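Local structure of ATP phosphoribosyltransferase regulatory subunit (Thermotoga maritima, 1USY) at residues 130-135 with 236-241. The protein is probably required for the first step of histidine biosynthesis and may let histidine feed back on ATP phosphoribosyltransferase activity. Numbering follows the deposited sequence.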
ATOM      1  N   GLY B 130       6.218  37.934  17.043  1.00 20.64           N
ATOM      2  CA  GLY B 130       6.624  37.204  18.221  1.00 15.78           C
ATOM      3  C   GLY B 130       8.121  36.985  18.126  1.00 18.95           C
ATOM      4  O   GLY B 130       8.758  37.304  17.119  1.00 15.05           O
ATOM      5  N   HIS B 131       8.678  36.421  19.180  1.00 14.62           N
ATOM      6  CA  HIS B 131      10.070  36.095  19.177  1.00 17.74           C
ATOM      7  C   HIS B 131      10.306  34.952  20.103  1.00 21.15           C
ATOM      8  O   HIS B 131       9.888  34.947  21.256  1.00 23.62           O
ATOM      9  CB  HIS B 131      10.890  37.275  19.634  1.00 21.99           C
ATOM     10  CG  HIS B 131      12.328  37.191  19.255  1.00  7.81           C
ATOM     11  ND1 HIS B 131      12.860  37.935  18.228  1.00 15.08           N
ATOM     12  CD2 HIS B 131      13.347  36.471  19.773  1.00 13.16           C
ATOM     13  CE1 HIS B 131      14.160  37.696  18.143  1.00 15.64           C
ATOM     14  NE2 HIS B 131      14.476  36.798  19.059  1.00 16.52           N
ATOM     15  N   THR B 132      11.018  33.988  19.577  1.00 20.33           N
ATOM     16  CA  THR B 132      11.188  32.720  20.223  1.00 18.30           C
ATOM     17  C   THR B 132      12.249  32.823  21.331  1.00 22.80           C
ATOM     18  O   THR B 132      12.312  31.972  22.215  1.00 20.94           O
ATOM     19  CB  THR B 132      11.582  31.765  19.114  1.00 19.11           C
ATOM     20  OG1 THR B 132      11.150  30.442  19.410  1.00 27.09           O
ATOM     21  CG2 THR B 132      13.055  31.675  18.973  1.00  9.37           C
ATOM     22  N   GLY B 133      13.057  33.891  21.307  1.00 24.19           N
ATOM     23  CA  GLY B 133      14.135  34.084  22.271  1.00 22.30           C
ATOM     24  C   GLY B 133      13.663  34.533  23.650  1.00 23.22           C
ATOM     25  O   GLY B 133      14.458  34.764  24.538  1.00 18.78           O
ATOM     26  N   VAL B 134      12.355  34.627  23.837  1.00 26.05           N
ATOM     27  CA  VAL B 134      11.792  35.030  25.122  1.00 26.38           C
ATOM     28  C   VAL B 134      11.741  33.888  26.166  1.00 24.27           C
ATOM     29  O   VAL B 134      11.786  34.132  27.370  1.00 23.91           O
ATOM     30  CB  VAL B 134      10.385  35.701  24.928  1.00 27.49           C
ATOM     31  CG1 VAL B 134       9.427  34.802  24.173  1.00 31.66           C
ATOM     32  CG2 VAL B 134       9.768  36.077  26.248  1.00 33.14           C
ATOM     33  N   TYR B 135      11.664  32.649  25.703  1.00 22.76           N
ATOM     34  CA  TYR B 135      11.301  31.548  26.588  1.00 20.45           C
ATOM     35  C   TYR B 135      12.389  31.094  27.553  1.00 20.87           C
ATOM     36  O   TYR B 135      12.099  30.897  28.731  1.00 16.38           O
ATOM     37  CB  TYR B 135      10.702  30.380  25.788  1.00 24.95           C
ATOM     38  CG  TYR B 135       9.482  30.809  25.028  1.00 15.95           C
ATOM     39  CD1 TYR B 135       9.374  30.625  23.653  1.00 20.17           C
ATOM     40  CD2 TYR B 135       8.438  31.439  25.699  1.00 24.03           C
ATOM     41  CE1 TYR B 135       8.217  31.061  22.947  1.00 13.77           C
ATOM     42  CE2 TYR B 135       7.300  31.884  25.031  1.00 17.05           C
ATOM     43  CZ  TYR B 135       7.198  31.703  23.667  1.00 19.58           C
ATOM     44  OH  TYR B 135       6.057  32.147  23.065  1.00  8.16           O
ATOM     45  N   GLY B 236      14.110  32.761  16.631  1.00 19.94           N
ATOM     46  CA  GLY B 236      14.194  34.188  16.371  1.00 18.94           C
ATOM     47  C   GLY B 236      12.799  34.689  16.133  1.00 18.29           C
ATOM     48  O   GLY B 236      11.840  34.113  16.669  1.00 16.62           O
ATOM     49  N   LEU B 237      12.650  35.745  15.341  1.00 21.73           N
ATOM     50  CA  LEU B 237      11.316  36.293  15.223  1.00 24.86           C
ATOM     51  C   LEU B 237      10.321  35.513  14.374  1.00 23.95           C
ATOM     52  O   LEU B 237      10.649  34.880  13.401  1.00 27.16           O
ATOM     53  CB  LEU B 237      11.272  37.808  15.000  1.00 29.12           C
ATOM     54  CG  LEU B 237      11.961  38.459  13.837  1.00 40.38           C
ATOM     55  CD1 LEU B 237      10.989  39.485  13.216  1.00 41.02           C
ATOM     56  CD2 LEU B 237      13.268  39.116  14.293  1.00 34.40           C
ATOM     57  N   ILE B 238       9.078  35.590  14.798  1.00 26.05           N
ATOM     58  CA  ILE B 238       8.009  34.786  14.271  1.00 26.03           C
ATOM     59  C   ILE B 238       6.857  35.737  13.932  1.00 26.59           C
ATOM     60  O   ILE B 238       6.659  36.749  14.596  1.00 29.26           O
ATOM     61  CB  ILE B 238       7.648  33.762  15.389  1.00 27.28           C
ATOM     62  CG1 ILE B 238       8.532  32.525  15.227  1.00 26.06           C
ATOM     63  CG2 ILE B 238       6.164  33.433  15.453  1.00 26.95           C
ATOM     64  CD1 ILE B 238       9.316  32.210  16.459  1.00 29.48           C
ATOM     65  N   PHE B 239       6.109  35.433  12.890  1.00 24.31           N
ATOM     66  CA  PHE B 239       4.979  36.274  12.551  1.00 26.41           C
ATOM     67  C   PHE B 239       3.770  35.430  12.088  1.00 26.56           C
ATOM     68  O   PHE B 239       3.935  34.383  11.468  1.00 26.32           O
ATOM     69  CB  PHE B 239       5.375  37.317  11.500  1.00 19.40           C
ATOM     70  CG  PHE B 239       5.480  36.745  10.108  1.00 30.88           C
ATOM     71  CD1 PHE B 239       4.375  36.722   9.264  1.00 30.15           C
ATOM     72  CD2 PHE B 239       6.659  36.213   9.656  1.00 25.44           C
ATOM     73  CE1 PHE B 239       4.461  36.210   8.005  1.00 32.98           C
ATOM     74  CE2 PHE B 239       6.739  35.707   8.409  1.00 30.56           C
ATOM     75  CZ  PHE B 239       5.645  35.711   7.571  1.00 31.91           C
ATOM     76  N   THR B 240       2.571  35.885  12.444  1.00 21.86           N
ATOM     77  CA  THR B 240       1.332  35.363  11.896  1.00 26.43           C
ATOM     78  C   THR B 240       0.501  36.519  11.328  1.00 22.49           C
ATOM     79  O   THR B 240       0.658  37.670  11.754  1.00 27.96           O
ATOM     80  CB  THR B 240       0.573  34.600  12.995  1.00 30.30           C
ATOM     81  OG1 THR B 240       0.487  35.419  14.174  1.00 35.77           O
ATOM     82  CG2 THR B 240       1.400  33.383  13.468  1.00 27.92           C
ATOM     83  N   ILE B 241      -0.340  36.250  10.330  1.00 21.98           N
ATOM     84  CA  ILE B 241      -1.178  37.330   9.750  1.00 19.06           C
ATOM     85  C   ILE B 241      -2.635  36.907   9.722  1.00 19.87           C
ATOM     86  O   ILE B 241      -2.950  35.773   9.279  1.00 17.20           O
ATOM     87  CB  ILE B 241      -0.715  37.755   8.335  1.00 15.56           C
ATOM     88  CG1 ILE B 241       0.744  38.152   8.313  1.00 14.77           C
ATOM     89  CG2 ILE B 241      -1.456  38.974   7.871  1.00 15.12           C
ATOM     90  CD1 ILE B 241       1.153  38.775   6.976  1.00 18.46           C
TER
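Within the mixed β-sheet of this class II aminoacyl-tRNA synthetase-like domain, the end of strand 125-131 pairs antiparallel with the start of strand 237-243, bringing G130 opposite I238 and H131 opposite L237. G130 and I238 form the hydrogen-bonded pair: G130 N donates to I238 O (2.8 Å), and I238 N returns a nearly straight bond to G130 O (2.9 Å). One step on, T132 N donates to G236 O at 3.0 Å, adding a third backbone bond. H131 and L237, the non-hydrogen-bonded pair, share one face of the sheet. With CG anti to the backbone N (chi1 -161°), the imidazole of H131 lies over the G236-L237 peptide; G236 CA sits 4.0 Å from the ring centroid in a CH-pi contact, while ND1 meets L237 CB at 3.6 Å. Glycine suits position 236, where phi is 126° and a side chain would jam against the preceding carbonyl. An alanine in place of H131 would remove this flat lid, and the G236-L237 peptide would probably lose its cover on that side. On the other face, I238 CD1 packs against T132 CB (3.5 Å), a small β-branched partner beside the bare G130. Strand 248-257 flanks 237-243 on its far edge, where the carboxylate of E255 accepts a hydrogen bond from L237 N; helix 199-215 covers H131 and L237, and L103 of helix 103-120 also touches L237.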